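Local atomic coordinates of tyrocidine synthase 2 (Brevibacillus parabrevis, PDB entry 6TA8), a protein that belongs to the multidomain synthases and is represented here by a chain with the condensation-domain fold. Residues 271-276 with 341-346; 337-342 with 463-468. All coordinates share one frame; numbering follows the deposited sequence.

How the contacts relate
Contact 1 and contact 2 lie about 9 Å apart, centre to centre, and share helix 339-351. Contact 2 uses its first residues, Leu339 and Pro340, and contact 1 the following turn, Ile343 and Lys344. Contact 1 is partly buried: two of its four touching residues, Thr275 and Ile343, lie inside the protein. Contact 2 is a surface contact. Aliphatic groups gather round a tyrosine ring in contact 1, and a proline and a leucine meet a histidine ring in contact 2. Neither has a hydrogen bond between its own segments. The polar link runs between the contacts, where Tyr273 OH and His465 NE2 are 2.7 Å apart in a probable hydrogen bond.

Contact 1 (271-276 with 341-346); sequences HAYHTE and YQIKQT
Tyr273 lays its ring against Ile343 and Lys344 of helix 339-351. The bond from CA to CB points toward that helix. CG stands beside the backbone N and anti to the carbonyl carbon (chi1 -69°), which carries the ring across the gap between the segments. The ring meets Ile343 from its CG outward: Tyr273 CG lies 4.4 Å from Ile343 CG2. Tyr273 CD2 lies 4.1 Å from Lys344 CG and equally far from Lys344 CE. Further out on the same side, Tyr273 CE2 makes the closest approach, 3.8 Å to Lys344 CE. This carbon comes at the ring edge, near the ring plane. The lysine chain is extended beyond CG and crosses the tyrosine side chain at about a right angle, passing across the plane of the ring just beyond the CD2-CE2 edge.

Over one face lie Ile343 CG2 and CD1. Ile343 CD1 is 4.3 Å from Tyr273 CE1 and stands 4.2 Å above the plane, toward the rim. Near its end the ring also packs on Pro340 and on Cys466. At the tip, Tyr273 OH is hydrogen-bonded to His465 NE2 of helix 445-466.

Thr275 adds a smaller aliphatic touch, with its CG2 4.2 Å from Ile343 CG2. Before it, His274 leaves the helix with positive phi (45°), and the chain turns into the loop that bears the threonine.

Ile343 also packs on Ile462 and Cys466 of helix 445-466, and Thr275 rests on Leu280 of helix 277-293. Glu276 is the N-cap residue of that helix. Gln342 ties helix 339-351 to Asp332 at the end of strand 325-332, an outer strand of the six-stranded mixed sheet. The contact therefore joins the short helix 270-273 and its exit loop to helix 339-351, with helices 277-293 and 445-466 alongside.

Contact 2 (337-342 with 463-468); sequences EDLPYQ and IEHCMA
His465 meets Pro340 and Leu339 at the start of helix 339-351. This is nonpolar packing against an imidazole ring. Pro340 CG is 3.4 Å from His465 CE1 and 3.6 Å from His465 NE2. The neighbouring ring carbon, Pro340 CD, is 3.8 Å from both of these histidine atoms. The proline ring meets the imidazole at a slant. Leu339 comes near a different ring carbon, its CD2 4.3 Å from His465 CD2. With CG roughly anti to the backbone N (chi1 153°), the His465 ring extends from helix 445-466 toward Pro340 and Leu339.

No hydrogen bond joins the two segments. The polar end of His465 is engaged elsewhere: NE2 is hydrogen-bonded to the hydroxyl of Tyr273. That bond restrains the NE2 end of the ring, which Pro340 also touches.

Within 337-342, polar bonds hold the helix start. Asp338 is the N-cap residue of helix 339-351. Its OD1 accepts a weak but nearly straight bond from Tyr341 N, 3.3 Å long with an angle of 168° at the hydrogen. The backbone O of Asp338 takes a further weak bond from Gln342 N.

Leu339 also packs on Leu287 of helix 277-293, and Pro340 on Tyr273. An aspartate N-cap followed by a proline in the first turn is a familiar way to begin a helix. Here, within a condensation domain, that capped start packs beside the C-terminal end of helix 445-466.

Contact 1 (271-276 with 341-346)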
loop_
_atom_site.group_PDB
_atom_site.type_symbol
_atom_site.label_atom_id
_atom_site.label_comp_id
_atom_site.label_asym_id
_atom_site.label_seq_id
_atom_site.Cartn_x
_atom_site.Cartn_y
_atom_site.Cartn_z
ATOM N N HIS A 271 -24.009 6.718 -8.471
ATOM C CA HIS A 271 -24.715 7.993 -8.498
ATOM C C HIS A 271 -26.137 7.922 -7.945
ATOM O O HIS A 271 -26.876 8.906 -8.065
ATOM C CB HIS A 271 -24.732 8.543 -9.928
ATOM C CG HIS A 271 -23.367 8.780 -10.496
ATOM N ND1 HIS A 271 -23.160 9.196 -11.794
ATOM C CD2 HIS A 271 -22.137 8.662 -9.940
ATOM C CE1 HIS A 271 -21.864 9.320 -12.014
ATOM N NE2 HIS A 271 -21.221 9.002 -10.905
ATOM N N ALA A 272 -26.543 6.799 -7.349
ATOM C CA ALA A 272 -27.816 6.768 -6.637
ATOM C C ALA A 272 -27.679 7.375 -5.247
ATOM O O ALA A 272 -28.587 8.066 -4.772
ATOM C CB ALA A 272 -28.342 5.335 -6.550
ATOM N N TYR A 273 -26.554 7.119 -4.583
ATOM C CA TYR A 273 -26.167 7.824 -3.370
ATOM C C TYR A 273 -25.021 8.796 -3.614
ATOM O O TYR A 273 -24.623 9.510 -2.688
ATOM C CB TYR A 273 -25.769 6.824 -2.276
ATOM C CG TYR A 273 -26.915 6.001 -1.730
ATOM C CD1 TYR A 273 -27.308 4.824 -2.353
ATOM C CD2 TYR A 273 -27.595 6.397 -0.586
ATOM C CE1 TYR A 273 -28.353 4.068 -1.855
ATOM C CE2 TYR A 273 -28.641 5.647 -0.081
ATOM C CZ TYR A 273 -29.015 4.483 -0.719
ATOM O OH TYR A 273 -30.055 3.734 -0.221
ATOM N N HIS A 274 -24.503 8.847 -4.838
ATOM C CA HIS A 274 -23.314 9.617 -5.205
ATOM C C HIS A 274 -22.199 9.417 -4.181
ATOM O O HIS A 274 -21.718 10.347 -3.533
ATOM C CB HIS A 274 -23.646 11.094 -5.401
ATOM C CG HIS A 274 -23.690 11.506 -6.840
ATOM N ND1 HIS A 274 -22.551 11.666 -7.601
ATOM C CD2 HIS A 274 -24.732 11.770 -7.662
ATOM C CE1 HIS A 274 -22.890 12.020 -8.829
ATOM N NE2 HIS A 274 -24.208 12.091 -8.892
ATOM N N THR A 275 -21.799 8.157 -4.048
ATOM C CA THR A 275 -20.731 7.748 -3.156
ATOM C C THR A 275 -19.438 7.569 -3.944
ATOM O O THR A 275 -19.359 7.848 -5.144
ATOM C CB THR A 275 -21.101 6.449 -2.435
ATOM O OG1 THR A 275 -21.483 5.460 -3.400
ATOM C CG2 THR A 275 -22.252 6.682 -1.472
ATOM N N GLU A 276 -18.410 7.100 -3.252
ATOM C CA GLU A 276 -17.174 6.653 -3.870
ATOM C C GLU A 276 -16.938 5.198 -3.478
ATOM O O GLU A 276 -17.744 4.585 -2.774
ATOM C CB GLU A 276 -16.001 7.551 -3.464
ATOM C CG GLU A 276 -16.264 9.046 -3.638
ATOM C CD GLU A 276 -16.209 9.505 -5.090
ATOM O OE1 GLU A 276 -16.113 8.650 -5.996
ATOM O OE2 GLU A 276 -16.263 10.732 -5.324
ATOM N N TYR A 341 -30.055 4.092 5.398
ATOM C CA TYR A 341 -29.516 4.855 6.518
ATOM C C TYR A 341 -28.096 4.421 6.859
ATOM O O TYR A 341 -27.311 5.224 7.375
ATOM C CB TYR A 341 -30.436 4.712 7.733
ATOM C CG TYR A 341 -29.842 5.184 9.042
ATOM C CD1 TYR A 341 -29.745 6.538 9.337
ATOM C CD2 TYR A 341 -29.390 4.273 9.989
ATOM C CE1 TYR A 341 -29.208 6.971 10.534
ATOM C CE2 TYR A 341 -28.852 4.697 11.189
ATOM C CZ TYR A 341 -28.764 6.046 11.457
ATOM O OH TYR A 341 -28.228 6.474 12.650
ATOM N N GLN A 342 -27.743 3.165 6.566
ATOM C CA GLN A 342 -26.401 2.681 6.872
ATOM C C GLN A 342 -25.368 3.272 5.921
ATOM O O GLN A 342 -24.292 3.703 6.354
ATOM C CB GLN A 342 -26.369 1.154 6.811
ATOM C CG GLN A 342 -25.104 0.537 7.382
ATOM C CD GLN A 342 -25.075 0.571 8.896
ATOM O OE1 GLN A 342 -26.113 0.484 9.549
ATOM N NE2 GLN A 342 -23.881 0.696 9.464
ATOM N N ILE A 343 -25.672 3.296 4.621
ATOM C CA ILE A 343 -24.735 3.852 3.649
ATOM C C ILE A 343 -24.564 5.350 3.865
ATOM O O ILE A 343 -23.442 5.869 3.838
ATOM C CB ILE A 343 -25.198 3.533 2.216
ATOM C CG1 ILE A 343 -25.336 2.022 2.026
ATOM C CG2 ILE A 343 -24.222 4.105 1.198
ATOM C CD1 ILE A 343 -25.959 1.629 0.707
ATOM N N LYS A 344 -25.666 6.071 4.085
ATOM C CA LYS A 344 -25.561 7.500 4.366
ATOM C C LYS A 344 -24.815 7.760 5.669
ATOM O O LYS A 344 -24.147 8.792 5.803
ATOM C CB LYS A 344 -26.949 8.134 4.419
ATOM C CG LYS A 344 -27.773 7.947 3.155
ATOM C CD LYS A 344 -29.141 8.588 3.301
ATOM C CE LYS A 344 -29.905 8.559 1.992
ATOM N NZ LYS A 344 -30.939 9.625 1.931
ATOM N N GLN A 345 -24.914 6.844 6.635
ATOM C CA GLN A 345 -24.181 7.002 7.887
ATOM C C GLN A 345 -22.679 6.932 7.650
ATOM O O GLN A 345 -21.918 7.766 8.153
ATOM C CB GLN A 345 -24.623 5.933 8.884
ATOM C CG GLN A 345 -23.648 5.698 10.023
ATOM C CD GLN A 345 -23.978 6.526 11.243
ATOM O OE1 GLN A 345 -25.115 6.965 11.421
ATOM N NE2 GLN A 345 -22.985 6.741 12.098
ATOM N N THR A 346 -22.233 5.942 6.873
ATOM C CA THR A 346 -20.804 5.785 6.619
ATOM C C THR A 346 -20.299 6.826 5.628
ATOM O O THR A 346 -19.196 7.361 5.793
ATOM C CB THR A 346 -20.523 4.368 6.114
ATOM O OG1 THR A 346 -20.774 3.430 7.167
ATOM C CG2 THR A 346 -19.075 4.231 5.656
#

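Contact 2 (337-342 with 463-468)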
loop_
_atom_site.group_PDB
_atom_site.type_symbol
_atom_site.label_atom_id
_atom_site.label_comp_id
_atom_site.label_asym_id
_atom_site.label_seq_id
_atom_site.Cartn_x
_atom_site.Cartn_y
_atom_site.Cartn_z
ATOM N N GLU A 337 -30.398 -2.654 9.951
ATOM C CA GLU A 337 -31.557 -3.014 9.143
ATOM C C GLU A 337 -31.765 -2.024 8.004
ATOM O O GLU A 337 -32.053 -2.424 6.869
ATOM C CB GLU A 337 -32.811 -3.088 10.018
ATOM C CG GLU A 337 -32.623 -3.716 11.404
ATOM C CD GLU A 337 -31.967 -2.783 12.409
ATOM O OE1 GLU A 337 -30.803 -2.396 12.183
ATOM O OE2 GLU A 337 -32.614 -2.434 13.418
ATOM N N ASP A 338 -31.624 -0.730 8.287
ATOM C CA ASP A 338 -31.826 0.322 7.291
ATOM C C ASP A 338 -30.522 0.511 6.530
ATOM O O ASP A 338 -29.635 1.260 6.945
ATOM C CB ASP A 338 -32.284 1.610 7.964
ATOM C CG ASP A 338 -32.994 2.549 7.008
ATOM O OD1 ASP A 338 -32.854 2.371 5.780
ATOM O OD2 ASP A 338 -33.692 3.468 7.486
ATOM N N LEU A 339 -30.402 -0.181 5.398
ATOM C CA LEU A 339 -29.221 -0.071 4.549
ATOM C C LEU A 339 -29.106 1.319 3.924
ATOM O O LEU A 339 -27.990 1.849 3.838
ATOM C CB LEU A 339 -29.229 -1.149 3.462
ATOM C CG LEU A 339 -27.865 -1.779 3.178
ATOM C CD1 LEU A 339 -27.354 -2.493 4.415
ATOM C CD2 LEU A 339 -27.934 -2.731 1.993
ATOM N N PRO A 340 -30.201 1.939 3.457
ATOM C CA PRO A 340 -30.100 3.357 3.066
ATOM C C PRO A 340 -29.546 4.239 4.174
ATOM O O PRO A 340 -28.645 5.049 3.927
ATOM C CB PRO A 340 -31.546 3.715 2.705
ATOM C CG PRO A 340 -32.119 2.449 2.213
ATOM C CD PRO A 340 -31.499 1.364 3.048
ATOM N N TYR A 341 -30.055 4.092 5.398
ATOM C CA TYR A 341 -29.516 4.855 6.518
ATOM C C TYR A 341 -28.096 4.421 6.859
ATOM O O TYR A 341 -27.311 5.224 7.375
ATOM C CB TYR A 341 -30.436 4.712 7.733
ATOM C CG TYR A 341 -29.842 5.184 9.042
ATOM C CD1 TYR A 341 -29.745 6.538 9.337
ATOM C CD2 TYR A 341 -29.390 4.273 9.989
ATOM C CE1 TYR A 341 -29.208 6.971 10.534
ATOM C CE2 TYR A 341 -28.852 4.697 11.189
ATOM C CZ TYR A 341 -28.764 6.046 11.457
ATOM O OH TYR A 341 -28.228 6.474 12.650
ATOM N N GLN A 342 -27.743 3.165 6.566
ATOM C CA GLN A 342 -26.401 2.681 6.872
ATOM C C GLN A 342 -25.368 3.272 5.921
ATOM O O GLN A 342 -24.292 3.703 6.354
ATOM C CB GLN A 342 -26.369 1.154 6.811
ATOM C CG GLN A 342 -25.104 0.537 7.382
ATOM C CD GLN A 342 -25.075 0.571 8.896
ATOM O OE1 GLN A 342 -26.113 0.484 9.549
ATOM N NE2 GLN A 342 -23.881 0.696 9.464
ATOM N N ILE A 463 -25.144 -3.615 -3.987
ATOM C CA ILE A 463 -25.224 -3.326 -5.416
ATOM C C ILE A 463 -26.616 -3.627 -5.955
ATOM O O ILE A 463 -27.101 -2.934 -6.857
ATOM C CB ILE A 463 -24.139 -4.100 -6.188
ATOM C CG1 ILE A 463 -24.286 -5.607 -5.970
ATOM C CG2 ILE A 463 -22.757 -3.636 -5.763
ATOM C CD1 ILE A 463 -23.993 -6.437 -7.202
ATOM N N GLU A 464 -27.285 -4.651 -5.421
ATOM C CA GLU A 464 -28.651 -4.945 -5.831
ATOM C C GLU A 464 -29.663 -4.001 -5.194
ATOM O O GLU A 464 -30.761 -3.832 -5.737
ATOM C CB GLU A 464 -29.001 -6.396 -5.496
ATOM C CG GLU A 464 -28.177 -7.417 -6.267
ATOM C CD GLU A 464 -28.341 -8.826 -5.733
ATOM O OE1 GLU A 464 -29.473 -9.195 -5.357
ATOM O OE2 GLU A 464 -27.335 -9.566 -5.688
ATOM N N HIS A 465 -29.320 -3.387 -4.062
ATOM C CA HIS A 465 -30.188 -2.374 -3.474
ATOM C C HIS A 465 -29.976 -1.015 -4.129
ATOM O O HIS A 465 -30.938 -0.274 -4.355
ATOM C CB HIS A 465 -29.949 -2.283 -1.966
ATOM C CG HIS A 465 -30.261 -0.940 -1.383
ATOM N ND1 HIS A 465 -31.551 -0.478 -1.228
ATOM C CD2 HIS A 465 -29.452 0.040 -0.917
ATOM C CE1 HIS A 465 -31.522 0.730 -0.692
ATOM N NE2 HIS A 465 -30.261 1.067 -0.493
ATOM N N CYS A 466 -28.724 -0.676 -4.447
ATOM C CA CYS A 466 -28.423 0.600 -5.084
ATOM C C CYS A 466 -28.798 0.625 -6.560
ATOM O O CYS A 466 -28.949 1.712 -7.127
ATOM C CB CYS A 466 -26.937 0.931 -4.926
ATOM S SG CYS A 466 -26.432 1.298 -3.230
ATOM N N MET A 467 -28.944 -0.540 -7.194
ATOM C CA MET A 467 -29.390 -0.586 -8.580
ATOM C C MET A 467 -30.902 -0.488 -8.707
ATOM O O MET A 467 -31.398 -0.126 -9.780
ATOM C CB MET A 467 -28.900 -1.869 -9.255
ATOM C CG MET A 467 -27.615 -1.697 -10.047
ATOM S SD MET A 467 -26.972 -3.259 -10.670
ATOM C CE MET A 467 -28.458 -3.983 -11.360
ATOM N N ALA A 468 -31.641 -0.803 -7.643
ATOM C CA ALA A 468 -33.091 -0.652 -7.671
ATOM C C ALA A 468 -33.517 0.793 -7.454
ATOM O O ALA A 468 -34.573 1.203 -7.949
ATOM C CB ALA A 468 -33.734 -1.555 -6.618
#